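Local coordinates for HMG-CoA Lyase (Bacillus subtilis subsp. subtilis, PDB 1YDO), which belongs to the HMGL-like family of lyase-type proteins and folds as a TIM barrel of parallel strands ringed by helices, here assembled as two chains, at residues Q19-W24 / E282-P287; K10-R15 / S247-T252; T48-P53 / D64-I69. All blocks are in the same frame, centred on the assembly; numbering follows the deposited sequence.

Interaction 1. Residues Q19-W24 / E282-P287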
ATOM      1  N   GLN A  19     -19.538   9.251   5.763  1.00 44.37           N
ATOM      2  CA  GLN A  19     -20.723   8.913   4.982  1.00 47.17           C
ATOM      3  C   GLN A  19     -20.597   7.555   4.327  1.00 48.56           C
ATOM      4  O   GLN A  19     -21.544   7.068   3.704  1.00 49.21           O
ATOM      5  CB  GLN A  19     -21.016   9.958   3.897  1.00 47.14           C
ATOM      6  CG  GLN A  19     -20.097   9.929   2.692  1.00 46.59           C
ATOM      7  CD  GLN A  19     -20.638  10.752   1.534  1.00 46.13           C
ATOM      8  OE1 GLN A  19     -21.543  10.317   0.837  1.00 46.89           O
ATOM      9  NE2 GLN A  19     -20.092  11.951   1.335  1.00 46.50           N
ATOM     10  N   ASN A  20     -19.430   6.943   4.463  1.00 49.96           N
ATOM     11  CA  ASN A  20     -19.200   5.626   3.884  1.00 51.72           C
ATOM     12  C   ASN A  20     -19.089   4.539   4.969  1.00 51.41           C
ATOM     13  O   ASN A  20     -18.738   3.390   4.697  1.00 50.79           O
ATOM     14  CB  ASN A  20     -17.941   5.656   3.002  1.00 54.79           C
ATOM     15  CG  ASN A  20     -18.236   6.080   1.551  1.00 57.80           C
ATOM     16  OD1 ASN A  20     -18.798   7.145   1.299  1.00 59.09           O
ATOM     17  ND2 ASN A  20     -17.842   5.235   0.595  1.00 59.90           N
ATOM     18  N   GLU A  21     -19.402   4.913   6.202  1.00 51.49           N
ATOM     19  CA  GLU A  21     -19.369   3.972   7.303  1.00 51.32           C
ATOM     20  C   GLU A  21     -20.786   3.670   7.779  1.00 50.83           C
ATOM     21  O   GLU A  21     -21.566   4.577   8.066  1.00 51.68           O
ATOM     22  CB  GLU A  21     -18.537   4.539   8.439  1.00 51.16           C
ATOM     23  CG  GLU A  21     -17.048   4.517   8.149  1.00 51.25           C
ATOM     24  CD  GLU A  21     -16.506   3.100   7.989  1.00 51.36           C
ATOM     25  OE1 GLU A  21     -17.127   2.165   8.539  1.00 50.53           O
ATOM     26  OE2 GLU A  21     -15.451   2.920   7.337  1.00 51.57           O
ATOM     27  N   PRO A  22     -21.143   2.380   7.844  1.00 50.27           N
ATOM     28  CA  PRO A  22     -22.471   1.947   8.282  1.00 49.77           C
ATOM     29  C   PRO A  22     -22.667   2.115   9.781  1.00 50.04           C
ATOM     30  O   PRO A  22     -23.231   1.251  10.456  1.00 51.18           O
ATOM     31  CB  PRO A  22     -22.517   0.493   7.832  1.00 48.98           C
ATOM     32  CG  PRO A  22     -21.093   0.068   7.950  1.00 49.23           C
ATOM     33  CD  PRO A  22     -20.344   1.236   7.375  1.00 49.30           C
ATOM     34  N   VAL A  23     -22.192   3.235  10.304  1.00 50.47           N
ATOM     35  CA  VAL A  23     -22.327   3.507  11.723  1.00 52.05           C
ATOM     36  C   VAL A  23     -22.526   4.985  11.951  1.00 51.45           C
ATOM     37  O   VAL A  23     -21.863   5.805  11.327  1.00 50.90           O
ATOM     38  CB  VAL A  23     -21.087   3.072  12.492  1.00 54.05           C
ATOM     39  CG1 VAL A  23     -21.278   3.382  13.975  1.00 55.56           C
ATOM     40  CG2 VAL A  23     -20.828   1.579  12.268  1.00 56.71           C
ATOM     41  N   TRP A  24     -23.434   5.337  12.851  1.00 51.95           N
ATOM     42  CA  TRP A  24     -23.664   6.746  13.103  1.00 52.86           C
ATOM     43  C   TRP A  24     -22.814   7.268  14.256  1.00 51.60           C
ATOM     44  O   TRP A  24     -22.849   6.742  15.367  1.00 51.96           O
ATOM     45  CB  TRP A  24     -25.145   7.015  13.382  1.00 54.41           C
ATOM     46  CG  TRP A  24     -25.456   8.487  13.519  1.00 56.84           C
ATOM     47  CD1 TRP A  24     -25.472   9.430  12.525  1.00 57.69           C
ATOM     48  CD2 TRP A  24     -25.746   9.186  14.738  1.00 58.09           C
ATOM     49  NE1 TRP A  24     -25.753  10.676  13.056  1.00 58.55           N
ATOM     50  CE2 TRP A  24     -25.919  10.552  14.409  1.00 58.83           C
ATOM     51  CE3 TRP A  24     -25.867   8.790  16.076  1.00 59.60           C
ATOM     52  CZ2 TRP A  24     -26.215  11.522  15.370  1.00 60.08           C
ATOM     53  CZ3 TRP A  24     -26.162   9.754  17.035  1.00 60.93           C
ATOM     54  CH2 TRP A  24     -26.328  11.109  16.675  1.00 61.71           C
ATOM     55  N   GLU A 282     -11.839   3.860  17.908  1.00 51.88           N
ATOM     56  CA  GLU A 282     -12.466   3.397  19.133  1.00 53.42           C
ATOM     57  C   GLU A 282     -13.941   3.731  19.122  1.00 53.57           C
ATOM     58  O   GLU A 282     -14.749   2.952  19.601  1.00 54.93           O
ATOM     59  CB  GLU A 282     -11.778   4.024  20.352  1.00 54.87           C
ATOM     60  CG  GLU A 282     -10.388   3.454  20.606  1.00 57.02           C
ATOM     61  CD  GLU A 282      -9.549   4.279  21.572  1.00 58.47           C
ATOM     62  OE1 GLU A 282      -8.416   3.840  21.884  1.00 58.92           O
ATOM     63  OE2 GLU A 282     -10.009   5.362  22.009  1.00 59.45           O
ATOM     64  N   LYS A 283     -14.295   4.882  18.570  1.00 53.51           N
ATOM     65  CA  LYS A 283     -15.695   5.253  18.518  1.00 54.79           C
ATOM     66  C   LYS A 283     -16.367   4.395  17.462  1.00 55.55           C
ATOM     67  O   LYS A 283     -17.583   4.226  17.461  1.00 55.92           O
ATOM     68  CB  LYS A 283     -15.858   6.733  18.164  1.00 55.60           C
ATOM     69  CG  LYS A 283     -16.386   7.585  19.304  1.00 55.80           C
ATOM     70  CD  LYS A 283     -15.432   7.563  20.483  1.00 57.53           C
ATOM     71  CE  LYS A 283     -15.990   8.313  21.680  1.00 58.65           C
ATOM     72  NZ  LYS A 283     -15.086   8.202  22.869  1.00 58.62           N
HETATM   73  N   MSE A 284     -15.562   3.832  16.571  1.00 56.32           N
HETATM   74  CA  MSE A 284     -16.089   2.999  15.499  1.00 57.33           C
HETATM   75  C   MSE A 284     -16.248   1.559  15.973  1.00 56.54           C
HETATM   76  O   MSE A 284     -17.002   0.777  15.389  1.00 56.55           O
HETATM   77  CB  MSE A 284     -15.143   3.039  14.299  1.00 60.15           C
HETATM   78  CG  MSE A 284     -15.821   2.798  12.963  1.00 64.37           C
HETATM   79 SE   MSE A 284     -16.562   4.429  12.232  1.00 67.85          SE
HETATM   80  CE  MSE A 284     -18.262   4.436  13.159  1.00 69.41           C
ATOM     81  N   GLY A 285     -15.531   1.217  17.037  1.00 55.35           N
ATOM     82  CA  GLY A 285     -15.595  -0.133  17.568  1.00 54.27           C
ATOM     83  C   GLY A 285     -15.133  -1.150  16.538  1.00 52.98           C
ATOM     84  O   GLY A 285     -15.293  -2.359  16.714  1.00 53.70           O
ATOM     85  N   LYS A 286     -14.555  -0.650  15.455  1.00 50.79           N
ATOM     86  CA  LYS A 286     -14.073  -1.498  14.391  1.00 48.30           C
ATOM     87  C   LYS A 286     -12.671  -1.035  14.049  1.00 47.07           C
ATOM     88  O   LYS A 286     -12.367   0.146  14.141  1.00 47.81           O
ATOM     89  CB  LYS A 286     -14.975  -1.356  13.169  1.00 48.74           C
ATOM     90  CG  LYS A 286     -14.669  -2.329  12.059  1.00 49.71           C
ATOM     91  CD  LYS A 286     -14.535  -1.602  10.726  1.00 51.65           C
ATOM     92  CE  LYS A 286     -15.805  -0.854  10.338  1.00 51.20           C
ATOM     93  NZ  LYS A 286     -15.682  -0.290   8.967  1.00 49.64           N
ATOM     94  N   PRO A 287     -11.784  -1.964  13.674  1.00 45.62           N
ATOM     95  CA  PRO A 287     -10.416  -1.570  13.325  1.00 42.94           C
ATOM     96  C   PRO A 287     -10.340  -0.910  11.947  1.00 40.53           C
ATOM     97  O   PRO A 287     -11.005  -1.337  11.010  1.00 40.10           O
ATOM     98  CB  PRO A 287      -9.660  -2.895  13.384  1.00 44.32           C
ATOM     99  CG  PRO A 287     -10.711  -3.891  12.953  1.00 45.86           C
ATOM    100  CD  PRO A 287     -11.916  -3.433  13.731  1.00 45.29           C
TER
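E21 and K286 meet as a salt bridge between the loop after helix 13-17 and the turn that ends helix 270-284. The two side chains approach head-on, and the ammonium NZ of K286 reaches OE1 of E21 at 2.9 Å. It arrives on the syn side of that oxygen, 16° out of the carboxylate plane, while OE2 of E21 is 3.6 Å from the same NZ, so the bond is one-sided rather than forked. OE2 has its own donor, the backbone N of G238. With one oxygen held by a lysine and the other by a main-chain amide, the carboxylate is fixed in its rotation.

Apolar packing lies beside this pair. M284, modelled as selenomethionine, bends at chi2 and chi3, which turns its chain from the helix end toward the loop. Its methyl CE lies against the branch point of V23, 3.2 Å from CB, with V23 CG1 also close, the two side chains running antiparallel alongside one another. SE of M284 lies 4.1 Å from CG of E21, against the aliphatic part of the glutamate. M284 also touches I25.

The selenium thus backs the buried stem of E21, whereas V23 stays with the methyl of M284. Since E21 is buried but K286 partly exposed, the bridge is probably only partly screened from water.

Interaction 2. Residues K10-R15 / S247-T252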
ATOM      1  N   LYS A  10      -5.040  16.947   1.672  1.00 31.41           N
ATOM      2  CA  LYS A  10      -6.351  17.355   2.162  1.00 29.65           C
ATOM      3  C   LYS A  10      -7.124  16.225   2.847  1.00 28.26           C
ATOM      4  O   LYS A  10      -7.303  15.155   2.283  1.00 28.80           O
ATOM      5  CB  LYS A  10      -7.152  17.930   0.993  1.00 30.70           C
ATOM      6  CG  LYS A  10      -6.406  19.062   0.295  1.00 31.87           C
ATOM      7  CD  LYS A  10      -7.310  19.892  -0.597  1.00 33.24           C
ATOM      8  CE  LYS A  10      -6.583  21.123  -1.105  1.00 33.13           C
ATOM      9  NZ  LYS A  10      -7.472  21.944  -1.968  1.00 37.06           N
ATOM     10  N   GLU A  11      -7.575  16.478   4.069  1.00 27.65           N
ATOM     11  CA  GLU A  11      -8.334  15.497   4.830  1.00 28.15           C
ATOM     12  C   GLU A  11      -9.804  15.504   4.420  1.00 27.97           C
ATOM     13  O   GLU A  11     -10.423  16.565   4.370  1.00 27.86           O
ATOM     14  CB  GLU A  11      -8.238  15.813   6.323  1.00 29.09           C
ATOM     15  CG  GLU A  11      -9.075  14.895   7.187  1.00 30.80           C
ATOM     16  CD  GLU A  11      -8.613  13.446   7.116  1.00 33.16           C
ATOM     17  OE1 GLU A  11      -9.475  12.546   7.200  1.00 32.67           O
ATOM     18  OE2 GLU A  11      -7.390  13.203   6.990  1.00 31.98           O
ATOM     19  N   VAL A  12     -10.364  14.332   4.120  1.00 28.22           N
ATOM     20  CA  VAL A  12     -11.782  14.238   3.748  1.00 27.48           C
ATOM     21  C   VAL A  12     -12.479  13.156   4.563  1.00 28.52           C
ATOM     22  O   VAL A  12     -13.562  12.695   4.199  1.00 30.33           O
ATOM     23  CB  VAL A  12     -11.995  13.914   2.242  1.00 27.10           C
ATOM     24  CG1 VAL A  12     -11.472  15.044   1.394  1.00 25.13           C
ATOM     25  CG2 VAL A  12     -11.316  12.602   1.874  1.00 25.05           C
ATOM     26  N   GLY A  13     -11.853  12.767   5.670  1.00 27.61           N
ATOM     27  CA  GLY A  13     -12.413  11.732   6.513  1.00 28.22           C
ATOM     28  C   GLY A  13     -13.766  12.052   7.114  1.00 29.14           C
ATOM     29  O   GLY A  13     -14.722  11.261   7.005  1.00 27.10           O
ATOM     30  N   PRO A  14     -13.885  13.215   7.766  1.00 30.99           N
ATOM     31  CA  PRO A  14     -15.168  13.580   8.371  1.00 31.89           C
ATOM     32  C   PRO A  14     -16.305  13.610   7.363  1.00 33.53           C
ATOM     33  O   PRO A  14     -17.470  13.655   7.734  1.00 36.13           O
ATOM     34  CB  PRO A  14     -14.885  14.943   8.988  1.00 30.38           C
ATOM     35  CG  PRO A  14     -13.809  15.492   8.136  1.00 31.97           C
ATOM     36  CD  PRO A  14     -12.908  14.306   7.903  1.00 30.01           C
ATOM     37  N   ARG A  15     -15.979  13.569   6.081  1.00 35.71           N
ATOM     38  CA  ARG A  15     -17.035  13.599   5.099  1.00 36.82           C
ATOM     39  C   ARG A  15     -17.103  12.300   4.319  1.00 37.51           C
ATOM     40  O   ARG A  15     -17.942  11.442   4.620  1.00 37.17           O
ATOM     41  CB  ARG A  15     -16.845  14.780   4.162  1.00 37.53           C
ATOM     42  CG  ARG A  15     -18.032  15.029   3.272  1.00 38.68           C
ATOM     43  CD  ARG A  15     -17.582  15.004   1.830  1.00 40.98           C
ATOM     44  NE  ARG A  15     -17.753  13.700   1.194  1.00 39.69           N
ATOM     45  CZ  ARG A  15     -17.081  13.299   0.118  1.00 38.50           C
ATOM     46  NH1 ARG A  15     -16.176  14.093  -0.445  1.00 36.25           N
ATOM     47  NH2 ARG A  15     -17.331  12.112  -0.409  1.00 39.08           N
ATOM     48  N   SER A 247     -11.053  -1.604   2.224  1.00 71.82           N
ATOM     49  CA  SER A 247     -10.731  -0.201   2.511  1.00 70.11           C
ATOM     50  C   SER A 247     -11.112   0.748   1.381  1.00 68.48           C
ATOM     51  O   SER A 247     -11.260   0.332   0.232  1.00 68.54           O
ATOM     52  CB  SER A 247      -9.237  -0.053   2.837  1.00 70.24           C
ATOM     53  OG  SER A 247      -8.433  -0.827   1.967  1.00 70.12           O
ATOM     54  N   GLY A 248     -11.279   2.026   1.723  1.00 66.86           N
ATOM     55  CA  GLY A 248     -11.655   3.022   0.734  1.00 63.35           C
ATOM     56  C   GLY A 248     -10.481   3.881   0.323  1.00 61.17           C
ATOM     57  O   GLY A 248      -9.599   3.431  -0.414  1.00 61.86           O
ATOM     58  N   ASN A 249     -10.461   5.124   0.791  1.00 58.18           N
ATOM     59  CA  ASN A 249      -9.365   6.024   0.457  1.00 55.32           C
ATOM     60  C   ASN A 249      -8.126   5.711   1.269  1.00 52.11           C
ATOM     61  O   ASN A 249      -8.190   5.071   2.320  1.00 51.64           O
ATOM     62  CB  ASN A 249      -9.764   7.478   0.687  1.00 56.42           C
ATOM     63  CG  ASN A 249     -11.092   7.602   1.380  1.00 57.97           C
ATOM     64  OD1 ASN A 249     -11.290   7.055   2.464  1.00 58.57           O
ATOM     65  ND2 ASN A 249     -12.018   8.326   0.761  1.00 59.52           N
ATOM     66  N   ALA A 250      -6.993   6.182   0.772  1.00 48.49           N
ATOM     67  CA  ALA A 250      -5.723   5.961   1.437  1.00 43.47           C
ATOM     68  C   ALA A 250      -5.720   6.617   2.805  1.00 39.24           C
ATOM     69  O   ALA A 250      -6.225   7.716   2.974  1.00 37.06           O
ATOM     70  CB  ALA A 250      -4.594   6.522   0.585  1.00 44.23           C
ATOM     71  N   ALA A 251      -5.131   5.930   3.773  1.00 37.25           N
ATOM     72  CA  ALA A 251      -5.044   6.433   5.131  1.00 34.60           C
ATOM     73  C   ALA A 251      -4.157   7.667   5.180  1.00 32.91           C
ATOM     74  O   ALA A 251      -2.972   7.594   4.872  1.00 33.65           O
ATOM     75  CB  ALA A 251      -4.484   5.362   6.028  1.00 34.82           C
ATOM     76  N   THR A 252      -4.726   8.795   5.578  1.00 31.89           N
ATOM     77  CA  THR A 252      -3.973  10.038   5.666  1.00 31.09           C
ATOM     78  C   THR A 252      -2.620   9.872   6.336  1.00 30.39           C
ATOM     79  O   THR A 252      -1.629  10.362   5.828  1.00 31.38           O
ATOM     80  CB  THR A 252      -4.744  11.105   6.444  1.00 31.65           C
ATOM     81  OG1 THR A 252      -5.997  11.355   5.795  1.00 32.39           O
ATOM     82  CG2 THR A 252      -3.944  12.394   6.507  1.00 29.99           C
TER
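The carboxylate of E11 overlaps the side chain of T252, which crosses it at about a right angle. OG1 of T252 donates to OE2 of E11 over 2.6 Å, meeting the oxygen on its syn side and 24° out of the carboxylate plane. CB of T252 lies behind the hydroxyl and CG2 beside it, at 3.4 and 3.6 Å from OE2 of E11. The E11 chain sets off with CG anti to the backbone N (chi1 176°) and then bends at chi2, and the bend carries the carboxylate from the strand toward the start of helix 252-261, of which T252 is the first residue.

The other oxygen, OE1, has two backbone donors. G13 N donates to OE1 of E11 at 2.8 Å, with a bent N-H...O angle of 130° and from above the carboxylate plane. The second donor is the backbone N of A234, so three donors in all grip the buried carboxylate and tie together the turn after strand 8-11, the segment following strand 229-232 and the helix start.

A looser touch lies nearby, where CG2 of V12 approaches ND2 of N249 to 4.5 Å. That amide nitrogen is satisfied elsewhere, by NE2 of H207. Around it, V12 also packs on Y141 and E46 of other strands.

The backbone of K10 and E11 pairs with F230 and G232 on one neighbour and with Y44 and E46 on the other. Strand 8-11 is thus the first strand of a closed ring, and the carboxylate sits just where it ends, an arrangement that belongs to the C-terminal rim of a TIM barrel.

Interaction 3. Residues T48-P53 / D64-I69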
ATOM      1  N   THR A  48     -17.940  18.355   6.379  1.00 32.21           N
ATOM      2  CA  THR A  48     -19.182  17.632   6.114  1.00 33.11           C
ATOM      3  C   THR A  48     -19.710  17.841   4.703  1.00 34.36           C
ATOM      4  O   THR A  48     -19.082  18.517   3.883  1.00 35.08           O
ATOM      5  CB  THR A  48     -20.286  18.081   7.059  1.00 32.99           C
ATOM      6  OG1 THR A  48     -21.491  17.358   6.777  1.00 33.68           O
ATOM      7  CG2 THR A  48     -20.549  19.570   6.868  1.00 32.86           C
ATOM      8  N   SER A  49     -20.878  17.258   4.437  1.00 35.23           N
ATOM      9  CA  SER A  49     -21.539  17.363   3.137  1.00 36.27           C
ATOM     10  C   SER A  49     -22.934  17.938   3.301  1.00 38.08           C
ATOM     11  O   SER A  49     -23.665  17.565   4.221  1.00 38.46           O
ATOM     12  CB  SER A  49     -21.644  15.990   2.464  1.00 35.33           C
ATOM     13  OG  SER A  49     -22.604  15.998   1.423  1.00 30.77           O
ATOM     14  N   PHE A  50     -23.304  18.849   2.408  1.00 40.93           N
ATOM     15  CA  PHE A  50     -24.622  19.460   2.466  1.00 42.47           C
ATOM     16  C   PHE A  50     -25.588  18.863   1.467  1.00 44.01           C
ATOM     17  O   PHE A  50     -26.452  19.553   0.928  1.00 44.34           O
ATOM     18  CB  PHE A  50     -24.528  20.975   2.275  1.00 41.49           C
ATOM     19  CG  PHE A  50     -23.983  21.684   3.464  1.00 39.56           C
ATOM     20  CD1 PHE A  50     -22.632  21.960   3.566  1.00 40.43           C
ATOM     21  CD2 PHE A  50     -24.810  22.013   4.521  1.00 38.40           C
ATOM     22  CE1 PHE A  50     -22.112  22.563   4.716  1.00 41.17           C
ATOM     23  CE2 PHE A  50     -24.297  22.612   5.672  1.00 38.26           C
ATOM     24  CZ  PHE A  50     -22.953  22.883   5.771  1.00 39.31           C
ATOM     25  N   VAL A  51     -25.421  17.576   1.200  1.00 45.24           N
ATOM     26  CA  VAL A  51     -26.339  16.892   0.309  1.00 47.60           C
ATOM     27  C   VAL A  51     -27.576  16.644   1.183  1.00 50.40           C
ATOM     28  O   VAL A  51     -27.439  16.523   2.398  1.00 51.10           O
ATOM     29  CB  VAL A  51     -25.759  15.547  -0.136  1.00 46.36           C
ATOM     30  CG1 VAL A  51     -26.772  14.788  -0.987  1.00 43.22           C
ATOM     31  CG2 VAL A  51     -24.480  15.779  -0.889  1.00 45.69           C
ATOM     32  N   HIS A  52     -28.769  16.584   0.592  1.00 52.47           N
ATOM     33  CA  HIS A  52     -29.978  16.343   1.379  1.00 54.78           C
ATOM     34  C   HIS A  52     -29.824  15.137   2.321  1.00 55.01           C
ATOM     35  O   HIS A  52     -29.541  14.020   1.869  1.00 55.93           O
ATOM     36  CB  HIS A  52     -31.184  16.104   0.466  1.00 58.18           C
ATOM     37  CG  HIS A  52     -32.501  16.186   1.184  1.00 60.88           C
ATOM     38  ND1 HIS A  52     -32.804  15.391   2.272  1.00 61.77           N
ATOM     39  CD2 HIS A  52     -33.558  17.010   1.012  1.00 61.60           C
ATOM     40  CE1 HIS A  52     -33.992  15.730   2.741  1.00 62.75           C
ATOM     41  NE2 HIS A  52     -34.474  16.709   1.997  1.00 62.98           N
ATOM     42  N   PRO A  53     -30.030  15.346   3.636  1.00 53.95           N
ATOM     43  CA  PRO A  53     -29.910  14.293   4.650  1.00 53.28           C
ATOM     44  C   PRO A  53     -30.551  12.946   4.304  1.00 52.51           C
ATOM     45  O   PRO A  53     -30.181  11.912   4.864  1.00 50.87           O
ATOM     46  CB  PRO A  53     -30.540  14.936   5.884  1.00 53.95           C
ATOM     47  CG  PRO A  53     -30.218  16.382   5.708  1.00 53.94           C
ATOM     48  CD  PRO A  53     -30.533  16.592   4.242  1.00 53.91           C
ATOM     49  N   ASP A  64     -25.202  21.482  11.802  1.00 54.72           N
ATOM     50  CA  ASP A  64     -24.871  21.508  13.219  1.00 56.03           C
ATOM     51  C   ASP A  64     -23.358  21.402  13.448  1.00 56.66           C
ATOM     52  O   ASP A  64     -22.772  22.153  14.244  1.00 57.32           O
ATOM     53  CB  ASP A  64     -25.582  20.364  13.957  1.00 56.81           C
ATOM     54  CG  ASP A  64     -27.092  20.561  14.047  1.00 57.17           C
ATOM     55  OD1 ASP A  64     -27.540  21.565  14.645  1.00 59.52           O
ATOM     56  OD2 ASP A  64     -27.836  19.710  13.517  1.00 56.27           O
ATOM     57  N   VAL A  65     -22.720  20.470  12.746  1.00 56.28           N
ATOM     58  CA  VAL A  65     -21.285  20.285  12.894  1.00 55.93           C
ATOM     59  C   VAL A  65     -20.532  21.467  12.325  1.00 54.97           C
ATOM     60  O   VAL A  65     -19.507  21.872  12.859  1.00 54.83           O
ATOM     61  CB  VAL A  65     -20.789  18.974  12.198  1.00 56.61           C
ATOM     62  CG1 VAL A  65     -21.103  19.008  10.716  1.00 56.69           C
ATOM     63  CG2 VAL A  65     -19.284  18.806  12.407  1.00 55.79           C
ATOM     64  N   ALA A  66     -21.053  22.030  11.245  1.00 55.42           N
ATOM     65  CA  ALA A  66     -20.399  23.157  10.596  1.00 57.04           C
ATOM     66  C   ALA A  66     -20.268  24.364  11.522  1.00 58.04           C
ATOM     67  O   ALA A  66     -19.428  25.236  11.293  1.00 57.25           O
ATOM     68  CB  ALA A  66     -21.162  23.545   9.322  1.00 56.35           C
ATOM     69  N   LYS A  67     -21.101  24.410  12.564  1.00 60.13           N
ATOM     70  CA  LYS A  67     -21.091  25.516  13.525  1.00 61.21           C
ATOM     71  C   LYS A  67     -20.520  25.088  14.861  1.00 61.84           C
ATOM     72  O   LYS A  67     -20.310  25.919  15.740  1.00 62.94           O
ATOM     73  CB  LYS A  67     -22.510  26.055  13.735  1.00 61.32           C
ATOM     74  CG  LYS A  67     -23.107  26.737  12.519  1.00 62.42           C
ATOM     75  CD  LYS A  67     -24.550  27.135  12.758  1.00 62.25           C
ATOM     76  CE  LYS A  67     -25.133  27.861  11.551  1.00 63.33           C
ATOM     77  NZ  LYS A  67     -26.589  28.164  11.727  1.00 63.03           N
ATOM     78  N   GLY A  68     -20.266  23.792  15.012  1.00 62.32           N
ATOM     79  CA  GLY A  68     -19.723  23.294  16.263  1.00 62.27           C
ATOM     80  C   GLY A  68     -18.206  23.240  16.346  1.00 62.40           C
ATOM     81  O   GLY A  68     -17.634  23.459  17.417  1.00 61.74           O
ATOM     82  N   ILE A  69     -17.552  22.949  15.222  1.00 62.26           N
ATOM     83  CA  ILE A  69     -16.096  22.848  15.182  1.00 61.85           C
ATOM     84  C   ILE A  69     -15.392  24.076  15.756  1.00 60.51           C
ATOM     85  O   ILE A  69     -15.963  25.164  15.820  1.00 59.13           O
ATOM     86  CB  ILE A  69     -15.585  22.654  13.745  1.00 63.61           C
ATOM     87  CG1 ILE A  69     -15.868  23.913  12.920  1.00 65.19           C
ATOM     88  CG2 ILE A  69     -16.247  21.441  13.114  1.00 64.50           C
ATOM     89  CD1 ILE A  69     -15.097  23.979  11.614  1.00 66.43           C
TER
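The phenyl ring of F50 meets the helix at its edge: CB of A66 lies near the ring plane, 4.0 Å from CZ of F50, while neither face is taken by residues 64-69. The methyl thus sits off the outer end of the ring and not over its pi surface. F50 holds its CG anti to the carbonyl carbon, beside the backbone N (chi1 -74°), and this carries the ring from the loop back toward the helix although the bond from CA to CB does not itself point there. The F50 side chain also touches A62 and I63 of the same helix, A79 of strand 76-80 and I95.

At the neighbouring helix residue, V65 meets T48, the two side chains passing alongside with their ends pointing opposite ways. CG1 of V65 rests on the threonine, 3.9 Å from CB of T48 and equally far from the methyl CG2 of T48. CG1 of V65 lies between its own backbone N and carbonyl carbon (chi1 60°), from where it reaches down onto the strand.

Strand 44-49, helix 62-68 and strand 76-80 make up a beta-alpha-beta unit of the barrel, and the contact joins the end of the first strand to the helix that crosses over it. The next strand lies alongside, since the backbones of T48 and F50 both hydrogen-bond with L80. V65 also packs against I31 and I34, so helix 27-38 meets the same side chain.

At the strand end, S49 turns the chain: its OG accepts from V51 N at 3.2 Å, making an ST turn. On the helix, the carbonyl oxygen of V65 accepts from two amides, G68 N at 3.0 Å and I69 N at 3.3 Å.

In the fold
The three contacts belong to one barrel but to different layers of it. Interaction 2 is the most central, its centre about 7 Å from the centre of the chain, and is buried and polar. Interaction 3 is also buried, but its centre lies about 16 Å from that point, where strand and helix of one unit meet by apolar contacts alone. Interaction 1, with its centre about 18 Å from the chain centre, is partly buried and mixes a salt bridge with apolar packing. Interactions 2 and 3 both reach the same sheet and touch through CG of R15, which packs on the backbone of T48 and S49. Segments 10-15 and 19-24 are close in sequence, yet each meets a different part of the C-terminal region.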